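Local atomic coordinates of 2,5-dihydroxypyridine 5,6-dioxygenase (Pseudomonas putida KT2440, PDB entry 7CUP), a protein that catalyses the iron-dependent dioxygenolytic ring opening of 2,5-dihydroxypyridine between carbons 5 and 6, giving N-formylmaleamate in aerobic nicotinate degradation. Residues A[13-17]-A[46-50]; A[28-34]-A[55-61]; A[161-166]-A[203-209]; A[222-228]-A[239-245]. All blocks are in the same frame, centred on the assembly; numbering follows the deposited sequence.

How the contacts relate
The four contacts form two well-separated pairs. Contacts 1 and 2, whose centres lie about 19 Å apart, belong to the N-terminal region built round a parallel sheet: contact 1 joins helices 5-18 and 37-49, which pack beside it, and contact 2 joins two of its strands, 26-31 and 53-58; their segments alternate along the chain. Contacts 3 and 4 follow later in sequence, about 15 Å apart between centres, and touch each other through the antiparallel sheet in which strands 207-210 and 227-232 are neighbours. Some 39 to 45 Å separates the centres across the pairs. Contacts 1, 2 and 4 also reach other subunits of the six-chain assembly, whereas contact 3 stays within its own chain.

Contact 1 of 4, residues A[13-17]-A[46-50]; sequences EHVLK and AAQRL
Leu50 reaches across with both branches of its side chain, CD1 lying against the flank of Leu16 and CD2 against the aliphatic run of Lys17. The first approach, Leu16 CB to Leu50 CD1, is 3.5 Å, and the second, Lys17 CE to Leu50 CD2, is 3.4 Å, both tighter than ordinary van der Waals contact. The lysine chain bends at its third torsion (chi3 -102°), bringing CE over the leucine methyl. Leu16 answers in the other direction: its CD1 meets the backbone N of Ala47 at 3.6 Å and also touches the methyl groups of Ala46 and Ala47. Leu16 also rests on Leu96 and Val98 of strand 96-99, which ties this helix pair to the parallel sheet beneath.

One turn earlier, small meets long. Ala46 CB sits 3.5 Å from Glu13 N and 3.6 Å from Glu13 CG, close enough for the two helices to approach with their CA atoms 4.8 Å apart at this point. From there the glutamate chain runs on, extended (chi2 173°), and crosses the stem of Arg49, with the carboxylate and guanidinium planes 30° apart. The carboxylate lies beside the arginine's methylenes. Arg49 NH2 forms a salt bridge with Glu13 OE1 of a second subunit; the reciprocal bridge, from Glu13 OE2 to Arg49 of that second subunit, is less sure because the position of OE2 is doubtful.

Chemically, then, the helices are joined within the chain by apolar contact, while the charges of Glu13 and Arg49 are turned to the second subunit and probably help to hold the two together.

Contact 2 of 4, residues A[28-34]-A[55-61]; sequences AVLKSHY and YAVELPA
Ala28 and Tyr55 share a face of the sheet, Ala28 CB standing over the Tyr55 ring, 4.0 Å from its centroid, in a CH-pi contact. Tyr55 CG lies between its backbone N and carbonyl carbon (chi1 56°), which swings the ring across the neighbouring strand, and its hydroxyl is hydrogen-bonded to Ala90 O. Further along, Leu30, on the same face, brings CD1 to 3.8 Å from Leu59 CG. On the other face Lys31 slants across Glu58, Lys31 NZ and Glu58 OE1 being 4.3 Å apart, beyond a salt bridge; both also make long, weak ion pairs with their counterparts, Glu58 and Lys31 of a third subunit.

The backbones beneath run parallel, with bonds alternating from Val29 N to Tyr55 O through Leu59 N to Lys31 O. Past Lys31, Ser32 OG donates to Leu59 O at 2.8 Å. An alanine in place of Ser32 is likely to leave Leu59 O without this donor and the two segments less firmly tied here. Ala61 CB lies at the edges of both the His33 and Tyr34 rings, while a water bridges His33 ND1 and Ala61 N.

These strands belong to a beta-alpha-beta unit, with helix 37-49 over Val29 and Ala56; strand 53-58 pairs antiparallel with a strand of the third subunit, so the sheet runs on across the interface. The chemistry implies a join chiefly of backbone bonds and apolar cover, with the lysine-glutamate attraction a minor term.

Contact 3 of 4, residues A[161-166]-A[203-209]; sequences AGSDFH and SAEGTLV
The Phe165 ring carries Leu208 on one face: the leucine's CD1 stands 3.9 Å from the ring centroid, only 17° off the normal, a CH-pi contact. Its sister branch touches lower down, Leu208 CD2 reaching Phe165 CB at 3.6 Å, while Ala204 CB, 3.7 Å from Phe165 CZ, and Glu205 O approach the ring obliquely. With CG anti to the backbone N (chi1 176°), the phenyl is carried over the leucine. A serine at Phe165 would probably leave Leu208 CD1 and Ala204 CB without the surface they rest on, opening a gap in this buried side.

His166 and Asp164, which share a face of the sheet, both take His156 as polar partner. Antiparallel backbone bonds bind the segments, and they differ in geometry: His166 N meets Glu205 O nearly in line with the carbonyl, whereas Thr207 N comes from above the plane of Asp164 O, 47° out of it. Gly206, where the chain turns a corner, has no room for a CB, which would clash with Asp164 O. Beyond the Asp164-Thr207 pair a side chain takes over, Val209 N donating to Ser163 OG at 2.9 Å, and a water links the same hydroxyl to Val209 O.

Gly162 and Ser163, both facing Ser159, form a G1 beta bulge. The whole is an antiparallel strand pairing in which strand 164-168 meets the sheet of strand 207-210, with the side chain of Leu208 about 12 Å from the bound iron.

Contact 4 of 4, residues A[222-228]-A[239-245]; sequences YCRERIT and IHGGFEA
Glu244 OE1 accepts the backbone N-H of Arg224 in a short direct bond of 2.7 Å, nearly straight at 173°, though the donor comes from above the carboxylate plane. Across the subunit interface the same oxygen is salt-bridged to Arg224 of the fourth subunit, and within the chain OE2 takes a weak bond from Glu225 N. A bend at the second torsion (chi2 93°) folds the carboxylate back onto this loop.

Glu225 makes the converse bond: its OE1 accepts Phe243 N at 3.1 Å, also from above the carboxylate plane, at the first turn of the helix, and it too is salt-bridged to Arg224 of the fourth subunit. The two carboxylates stand only 3.6 Å apart, Glu225 OE1 to Glu244 OE2, so the arginine probably eases a repulsion between them. Under this polar layer Ile227 CD1 presses on Glu244 CB at 3.4 Å, crossing it at about a right angle, and Ile227 CG2 lies beside Ile239 CG2.

Water joins Arg226 O to Gly242 N, the N-cap position. Thr228 and His240 then exchange two backbone bonds as an antiparallel hydrogen-bonded pair. The contact thus spans the open end of the hairpin of strands 227-232 and 235-240, where the chain passes into helix 243-253, with strand 207-210 flanking Ile227 and Thr228.

Contact 1 of 4, residues A[13-17]-A[46-50]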
# COMPACT_ATOMS: atom_id res chain seq x y z
N GLU A 13 -3.39 13.59 21.69
CA GLU A 13 -2.98 13.61 23.12
C GLU A 13 -3.75 14.71 23.85
O GLU A 13 -4.25 14.43 24.95
CB GLU A 13 -1.48 13.82 23.30
CG GLU A 13 -0.70 12.66 22.78
CD GLU A 13 0.80 12.90 22.79
OE1 GLU A 13 1.34 13.03 23.90
OE2 GLU A 13 1.41 12.89 21.67
N HIS A 14 -3.81 15.92 23.29
CA HIS A 14 -4.53 17.08 23.90
C HIS A 14 -6.00 16.73 24.16
O HIS A 14 -6.47 16.85 25.32
CB HIS A 14 -4.36 18.34 23.05
CG HIS A 14 -5.26 19.45 23.47
ND1 HIS A 14 -4.93 20.31 24.49
CD2 HIS A 14 -6.45 19.87 22.99
CE1 HIS A 14 -5.89 21.20 24.64
NE2 HIS A 14 -6.83 20.96 23.73
N VAL A 15 -6.70 16.23 23.15
CA VAL A 15 -8.17 15.96 23.23
C VAL A 15 -8.42 14.74 24.13
O VAL A 15 -9.40 14.79 24.87
CB VAL A 15 -8.78 15.84 21.82
CG1 VAL A 15 -10.27 15.51 21.88
CG2 VAL A 15 -8.54 17.14 21.03
N LEU A 16 -7.58 13.70 24.10
CA LEU A 16 -7.75 12.52 25.00
C LEU A 16 -7.49 12.94 26.47
O LEU A 16 -8.24 12.51 27.33
CB LEU A 16 -6.80 11.41 24.56
CG LEU A 16 -7.13 10.73 23.23
CD1 LEU A 16 -6.18 9.57 23.04
CD2 LEU A 16 -8.56 10.25 23.15
N LYS A 17 -6.52 13.81 26.73
CA LYS A 17 -6.29 14.41 28.07
C LYS A 17 -7.54 15.18 28.53
O LYS A 17 -8.03 14.89 29.64
CB LYS A 17 -5.05 15.30 28.05
CG LYS A 17 -3.92 14.79 28.94
CD LYS A 17 -2.71 15.69 29.01
CE LYS A 17 -1.58 15.17 28.14
NZ LYS A 17 -0.52 16.18 27.94
N ALA A 46 -1.48 8.24 20.44
CA ALA A 46 -1.74 9.21 21.52
C ALA A 46 -2.24 8.49 22.80
O ALA A 46 -1.73 8.79 23.92
CB ALA A 46 -2.72 10.25 21.06
N ALA A 47 -3.20 7.58 22.67
CA ALA A 47 -3.72 6.82 23.84
C ALA A 47 -2.59 6.07 24.53
O ALA A 47 -2.53 6.12 25.80
CB ALA A 47 -4.82 5.90 23.41
N GLN A 48 -1.68 5.45 23.77
CA GLN A 48 -0.48 4.78 24.35
C GLN A 48 0.48 5.82 24.98
O GLN A 48 0.99 5.54 26.08
CB GLN A 48 0.19 3.92 23.29
CG GLN A 48 -0.66 2.74 22.91
CD GLN A 48 0.02 1.83 21.92
OE1 GLN A 48 0.70 0.89 22.30
NE2 GLN A 48 -0.23 2.07 20.65
N ARG A 49 0.69 6.99 24.38
CA ARG A 49 1.53 8.04 25.01
C ARG A 49 0.96 8.42 26.38
O ARG A 49 1.74 8.71 27.26
CB ARG A 49 1.69 9.25 24.11
CG ARG A 49 2.63 8.96 22.96
CD ARG A 49 3.38 10.16 22.45
NE ARG A 49 4.51 9.60 21.74
CZ ARG A 49 5.73 9.39 22.27
NH1 ARG A 49 6.02 9.77 23.50
NH2 ARG A 49 6.66 8.83 21.51
N LEU A 50 -0.36 8.43 26.57
CA LEU A 50 -0.97 8.80 27.87
C LEU A 50 -0.98 7.58 28.79
O LEU A 50 -1.53 7.72 29.87
CB LEU A 50 -2.38 9.35 27.64
CG LEU A 50 -2.47 10.63 26.80
CD1 LEU A 50 -3.92 10.97 26.46
CD2 LEU A 50 -1.77 11.80 27.48

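Contact 2 of 4, residues A[28-34]-A[55-61]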
# COMPACT_ATOMS: atom_id res chain seq x y z
N ALA A 28 -10.78 2.24 23.18
CA ALA A 28 -11.05 1.50 21.93
C ALA A 28 -11.16 2.51 20.79
O ALA A 28 -11.94 3.48 20.90
CB ALA A 28 -12.30 0.68 22.09
N VAL A 29 -10.40 2.28 19.73
CA VAL A 29 -10.46 3.07 18.48
C VAL A 29 -11.30 2.26 17.49
O VAL A 29 -10.86 1.18 17.07
CB VAL A 29 -9.08 3.45 17.91
CG1 VAL A 29 -9.25 4.30 16.66
CG2 VAL A 29 -8.25 4.17 18.95
N LEU A 30 -12.53 2.73 17.25
CA LEU A 30 -13.52 2.08 16.37
C LEU A 30 -13.32 2.57 14.94
O LEU A 30 -13.27 3.81 14.71
CB LEU A 30 -14.92 2.42 16.86
CG LEU A 30 -16.02 1.90 15.95
CD1 LEU A 30 -15.97 0.38 15.82
CD2 LEU A 30 -17.36 2.39 16.46
N LYS A 31 -13.18 1.64 14.02
CA LYS A 31 -12.95 2.00 12.59
C LYS A 31 -13.68 1.03 11.68
O LYS A 31 -14.08 -0.04 12.14
CB LYS A 31 -11.45 1.99 12.27
CG LYS A 31 -10.76 0.66 12.50
CD LYS A 31 -9.32 0.66 12.06
CE LYS A 31 -8.69 -0.71 12.14
NZ LYS A 31 -7.36 -0.67 11.49
N SER A 32 -13.79 1.41 10.40
CA SER A 32 -14.28 0.57 9.29
C SER A 32 -13.38 0.81 8.07
O SER A 32 -12.40 1.52 8.24
CB SER A 32 -15.75 0.85 9.00
OG SER A 32 -16.30 -0.13 8.13
N HIS A 33 -13.65 0.21 6.91
CA HIS A 33 -12.68 0.26 5.78
C HIS A 33 -12.49 1.71 5.28
O HIS A 33 -11.43 2.05 4.79
CB HIS A 33 -13.11 -0.64 4.63
CG HIS A 33 -14.20 -0.05 3.80
ND1 HIS A 33 -15.53 -0.39 4.01
CD2 HIS A 33 -14.17 0.82 2.78
CE1 HIS A 33 -16.27 0.29 3.14
NE2 HIS A 33 -15.47 1.04 2.39
N TYR A 34 -13.48 2.58 5.47
CA TYR A 34 -13.46 3.97 4.96
C TYR A 34 -12.89 4.96 5.99
O TYR A 34 -12.84 6.16 5.67
CB TYR A 34 -14.89 4.36 4.57
CG TYR A 34 -15.91 4.18 5.67
CD1 TYR A 34 -16.18 5.22 6.55
CD2 TYR A 34 -16.64 3.00 5.83
CE1 TYR A 34 -17.12 5.09 7.56
CE2 TYR A 34 -17.62 2.88 6.79
CZ TYR A 34 -17.83 3.91 7.69
OH TYR A 34 -18.76 3.82 8.69
N TYR A 55 -6.87 -0.67 22.13
CA TYR A 55 -7.10 -1.67 21.07
C TYR A 55 -7.98 -0.99 20.02
O TYR A 55 -8.69 -0.01 20.38
CB TYR A 55 -7.73 -2.95 21.62
CG TYR A 55 -9.03 -2.77 22.38
CD1 TYR A 55 -9.03 -2.30 23.69
CD2 TYR A 55 -10.25 -3.06 21.81
CE1 TYR A 55 -10.21 -2.14 24.40
CE2 TYR A 55 -11.46 -2.89 22.50
CZ TYR A 55 -11.43 -2.42 23.80
OH TYR A 55 -12.58 -2.29 24.51
N ALA A 56 -7.91 -1.48 18.79
CA ALA A 56 -8.80 -1.07 17.68
C ALA A 56 -9.88 -2.14 17.48
O ALA A 56 -9.63 -3.35 17.68
CB ALA A 56 -8.00 -0.82 16.42
N VAL A 57 -11.09 -1.67 17.18
CA VAL A 57 -12.24 -2.50 16.77
C VAL A 57 -12.61 -2.08 15.35
O VAL A 57 -12.83 -0.89 15.15
CB VAL A 57 -13.42 -2.33 17.73
CG1 VAL A 57 -14.59 -3.17 17.27
CG2 VAL A 57 -13.00 -2.69 19.14
N GLU A 58 -12.58 -3.03 14.43
CA GLU A 58 -12.98 -2.80 13.03
C GLU A 58 -14.28 -3.54 12.80
O GLU A 58 -14.35 -4.74 13.03
CB GLU A 58 -11.91 -3.24 12.03
CG GLU A 58 -12.37 -3.00 10.63
CD GLU A 58 -11.30 -2.91 9.56
OE1 GLU A 58 -10.18 -3.46 9.79
OE2 GLU A 58 -11.63 -2.31 8.48
N LEU A 59 -15.28 -2.81 12.34
CA LEU A 59 -16.58 -3.37 11.90
C LEU A 59 -16.63 -3.31 10.38
O LEU A 59 -16.20 -2.34 9.77
CB LEU A 59 -17.69 -2.52 12.51
CG LEU A 59 -17.75 -2.50 14.04
CD1 LEU A 59 -18.96 -1.74 14.53
CD2 LEU A 59 -17.77 -3.90 14.59
N PRO A 60 -17.25 -4.32 9.74
CA PRO A 60 -17.67 -4.21 8.35
C PRO A 60 -18.61 -3.01 8.17
O PRO A 60 -19.45 -2.76 9.06
CB PRO A 60 -18.48 -5.51 8.11
CG PRO A 60 -18.03 -6.47 9.20
CD PRO A 60 -17.68 -5.58 10.37
N ALA A 61 -18.43 -2.29 7.08
CA ALA A 61 -19.28 -1.14 6.69
C ALA A 61 -20.72 -1.61 6.57
O ALA A 61 -20.96 -2.68 5.94
CB ALA A 61 -18.81 -0.55 5.39
O HOH W 1 -16.03 -2.81 5.49

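Contact 3 of 4, residues A[161-166]-A[203-209]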
# COMPACT_ATOMS: atom_id res chain seq x y z
N ALA A 161 -35.36 38.26 6.60
CA ALA A 161 -35.71 37.47 5.40
C ALA A 161 -37.11 36.89 5.57
O ALA A 161 -37.67 36.40 4.57
CB ALA A 161 -34.68 36.39 5.17
N GLY A 162 -37.64 36.88 6.80
CA GLY A 162 -39.03 36.49 7.08
C GLY A 162 -39.18 35.26 7.97
O GLY A 162 -40.27 34.67 7.97
N SER A 163 -38.15 34.86 8.71
CA SER A 163 -38.30 33.76 9.69
C SER A 163 -39.16 34.33 10.82
O SER A 163 -38.88 35.46 11.21
CB SER A 163 -36.98 33.22 10.18
OG SER A 163 -36.41 32.38 9.18
N ASP A 164 -40.20 33.60 11.22
CA ASP A 164 -41.05 33.89 12.41
C ASP A 164 -41.57 32.55 12.93
O ASP A 164 -42.56 32.04 12.43
CB ASP A 164 -42.15 34.90 12.05
CG ASP A 164 -42.87 35.45 13.27
OD1 ASP A 164 -44.08 35.68 13.16
OD2 ASP A 164 -42.22 35.65 14.32
N PHE A 165 -40.83 31.95 13.86
CA PHE A 165 -40.92 30.52 14.22
C PHE A 165 -41.03 30.41 15.75
O PHE A 165 -40.24 31.07 16.48
CB PHE A 165 -39.68 29.78 13.67
CG PHE A 165 -39.61 28.32 14.05
CD1 PHE A 165 -40.46 27.40 13.44
CD2 PHE A 165 -38.76 27.89 15.05
CE1 PHE A 165 -40.42 26.07 13.81
CE2 PHE A 165 -38.72 26.56 15.41
CZ PHE A 165 -39.56 25.65 14.80
N HIS A 166 -41.96 29.60 16.23
CA HIS A 166 -42.20 29.43 17.69
C HIS A 166 -42.16 27.95 18.03
O HIS A 166 -42.86 27.16 17.37
CB HIS A 166 -43.52 30.09 18.14
CG HIS A 166 -43.58 30.31 19.62
ND1 HIS A 166 -42.84 31.28 20.27
CD2 HIS A 166 -44.28 29.66 20.59
CE1 HIS A 166 -43.08 31.24 21.57
NE2 HIS A 166 -43.96 30.25 21.79
N SER A 203 -46.06 20.76 18.19
CA SER A 203 -46.19 22.13 18.76
C SER A 203 -45.53 23.21 17.91
O SER A 203 -46.02 24.33 17.98
CB SER A 203 -45.62 22.14 20.13
OG SER A 203 -46.05 20.96 20.79
N ALA A 204 -44.42 22.93 17.21
CA ALA A 204 -43.67 23.99 16.49
C ALA A 204 -44.57 24.60 15.41
O ALA A 204 -45.26 23.84 14.71
CB ALA A 204 -42.38 23.47 15.90
N GLU A 205 -44.48 25.93 15.26
CA GLU A 205 -45.43 26.79 14.49
C GLU A 205 -44.67 27.92 13.79
O GLU A 205 -43.90 28.60 14.48
CB GLU A 205 -46.46 27.46 15.42
CG GLU A 205 -47.60 26.55 15.83
CD GLU A 205 -48.72 26.43 14.81
OE1 GLU A 205 -49.02 25.30 14.36
OE2 GLU A 205 -49.32 27.48 14.49
N GLY A 206 -44.95 28.15 12.51
CA GLY A 206 -44.64 29.44 11.85
C GLY A 206 -43.85 29.25 10.57
O GLY A 206 -44.10 28.27 9.85
N THR A 207 -42.91 30.16 10.31
CA THR A 207 -42.14 30.28 9.05
C THR A 207 -40.63 30.26 9.35
O THR A 207 -40.16 31.07 10.19
CB THR A 207 -42.55 31.55 8.30
OG1 THR A 207 -43.97 31.52 8.29
CG2 THR A 207 -42.04 31.62 6.87
N LEU A 208 -39.90 29.37 8.67
CA LEU A 208 -38.42 29.46 8.59
C LEU A 208 -38.05 29.73 7.13
O LEU A 208 -38.43 28.94 6.27
CB LEU A 208 -37.80 28.17 9.12
CG LEU A 208 -37.94 27.98 10.63
CD1 LEU A 208 -37.69 26.53 11.02
CD2 LEU A 208 -37.04 28.93 11.42
N VAL A 209 -37.37 30.86 6.89
CA VAL A 209 -36.90 31.24 5.53
C VAL A 209 -35.41 30.91 5.44
O VAL A 209 -34.58 31.49 6.18
CB VAL A 209 -37.19 32.72 5.21
CG1 VAL A 209 -36.51 33.17 3.92
CG2 VAL A 209 -38.69 32.99 5.18
O HOH W 2 -33.98 33.32 7.87

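Contact 4 of 4, residues A[222-228]-A[239-245]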
# COMPACT_ATOMS: atom_id res chain seq x y z
N TYR A 222 -24.89 26.69 -0.69
CA TYR A 222 -25.43 28.01 -0.29
C TYR A 222 -26.65 28.28 -1.18
O TYR A 222 -26.50 28.26 -2.40
CB TYR A 222 -24.36 29.08 -0.45
CG TYR A 222 -23.14 28.89 0.40
CD1 TYR A 222 -23.11 29.33 1.71
CD2 TYR A 222 -21.98 28.34 -0.11
CE1 TYR A 222 -21.96 29.24 2.48
CE2 TYR A 222 -20.83 28.22 0.65
CZ TYR A 222 -20.81 28.66 1.96
OH TYR A 222 -19.67 28.52 2.72
N CYS A 223 -27.81 28.52 -0.59
CA CYS A 223 -29.04 28.87 -1.35
C CYS A 223 -28.77 30.11 -2.20
O CYS A 223 -28.21 31.08 -1.67
CB CYS A 223 -30.22 29.12 -0.41
SG CYS A 223 -30.74 27.60 0.42
N ARG A 224 -29.13 30.09 -3.47
CA ARG A 224 -29.00 31.29 -4.35
C ARG A 224 -30.36 31.97 -4.49
O ARG A 224 -30.40 33.10 -4.95
CB ARG A 224 -28.32 30.87 -5.66
CG ARG A 224 -26.89 30.37 -5.48
CD ARG A 224 -26.05 31.38 -4.71
NE ARG A 224 -25.98 32.69 -5.37
CZ ARG A 224 -24.97 33.12 -6.13
NH1 ARG A 224 -23.90 32.36 -6.32
NH2 ARG A 224 -24.99 34.33 -6.66
N GLU A 225 -31.44 31.33 -4.05
CA GLU A 225 -32.75 31.98 -3.85
C GLU A 225 -33.36 31.42 -2.57
O GLU A 225 -33.00 30.32 -2.15
CB GLU A 225 -33.74 31.76 -5.00
CG GLU A 225 -33.15 31.17 -6.27
CD GLU A 225 -34.19 30.64 -7.25
OE1 GLU A 225 -33.97 29.52 -7.83
OE2 GLU A 225 -35.22 31.35 -7.44
N ARG A 226 -34.30 32.16 -1.99
CA ARG A 226 -34.97 31.83 -0.72
C ARG A 226 -35.75 30.52 -0.84
O ARG A 226 -36.29 30.20 -1.90
CB ARG A 226 -35.88 32.99 -0.33
CG ARG A 226 -35.11 34.25 -0.01
CD ARG A 226 -36.00 35.32 0.57
NE ARG A 226 -35.17 36.36 1.13
CZ ARG A 226 -35.58 37.59 1.43
NH1 ARG A 226 -36.84 37.93 1.20
NH2 ARG A 226 -34.73 38.46 1.95
N ILE A 227 -35.78 29.76 0.25
CA ILE A 227 -36.78 28.69 0.45
C ILE A 227 -37.59 29.10 1.66
O ILE A 227 -36.96 29.45 2.67
CB ILE A 227 -36.12 27.32 0.63
CG1 ILE A 227 -35.21 26.98 -0.55
CG2 ILE A 227 -37.17 26.25 0.86
CD1 ILE A 227 -34.37 25.76 -0.31
N THR A 228 -38.92 29.16 1.51
CA THR A 228 -39.87 29.38 2.63
C THR A 228 -40.43 28.03 3.08
O THR A 228 -41.00 27.29 2.24
CB THR A 228 -41.01 30.32 2.20
OG1 THR A 228 -40.43 31.50 1.67
CG2 THR A 228 -41.91 30.69 3.35
N ILE A 239 -43.27 23.92 1.31
CA ILE A 239 -41.90 24.29 0.84
C ILE A 239 -42.01 25.07 -0.48
O ILE A 239 -42.41 24.47 -1.51
CB ILE A 239 -41.03 23.02 0.71
CG1 ILE A 239 -41.02 22.22 2.01
CG2 ILE A 239 -39.64 23.40 0.23
CD1 ILE A 239 -40.27 20.89 1.93
N HIS A 240 -41.64 26.35 -0.45
CA HIS A 240 -41.85 27.31 -1.57
C HIS A 240 -40.57 28.06 -1.95
O HIS A 240 -39.90 28.60 -1.06
CB HIS A 240 -42.94 28.31 -1.18
CG HIS A 240 -44.15 27.60 -0.71
ND1 HIS A 240 -44.62 27.71 0.60
CD2 HIS A 240 -44.93 26.71 -1.35
CE1 HIS A 240 -45.67 26.93 0.72
NE2 HIS A 240 -45.89 26.30 -0.46
N GLY A 241 -40.34 28.16 -3.25
CA GLY A 241 -39.31 28.99 -3.89
C GLY A 241 -39.26 28.67 -5.36
O GLY A 241 -40.30 28.28 -5.90
N GLY A 242 -38.08 28.76 -5.97
CA GLY A 242 -37.84 28.35 -7.37
C GLY A 242 -37.12 27.01 -7.41
O GLY A 242 -37.77 25.98 -7.18
N PHE A 243 -35.81 27.02 -7.62
CA PHE A 243 -35.09 25.77 -7.94
C PHE A 243 -34.74 25.02 -6.65
O PHE A 243 -35.01 23.83 -6.59
CB PHE A 243 -33.87 26.02 -8.83
CG PHE A 243 -33.00 24.80 -8.94
CD1 PHE A 243 -33.51 23.64 -9.49
CD2 PHE A 243 -31.74 24.78 -8.38
CE1 PHE A 243 -32.73 22.49 -9.53
CE2 PHE A 243 -30.96 23.63 -8.43
CZ PHE A 243 -31.45 22.49 -9.01
N GLU A 244 -34.12 25.69 -5.68
CA GLU A 244 -33.72 25.03 -4.42
C GLU A 244 -34.95 24.31 -3.85
O GLU A 244 -34.81 23.16 -3.47
CB GLU A 244 -33.13 26.01 -3.42
CG GLU A 244 -31.65 26.32 -3.64
CD GLU A 244 -31.41 27.54 -4.49
OE1 GLU A 244 -30.23 27.89 -4.69
OE2 GLU A 244 -32.40 28.14 -4.94
N ALA A 245 -36.11 24.98 -3.81
CA ALA A 245 -37.36 24.43 -3.24
C ALA A 245 -37.76 23.17 -3.99
O ALA A 245 -38.08 22.17 -3.37
CB ALA A 245 -38.45 25.47 -3.30
O HOH W 3 -35.91 28.34 -4.07
O HOH W 4 -39.42 31.16 -0.62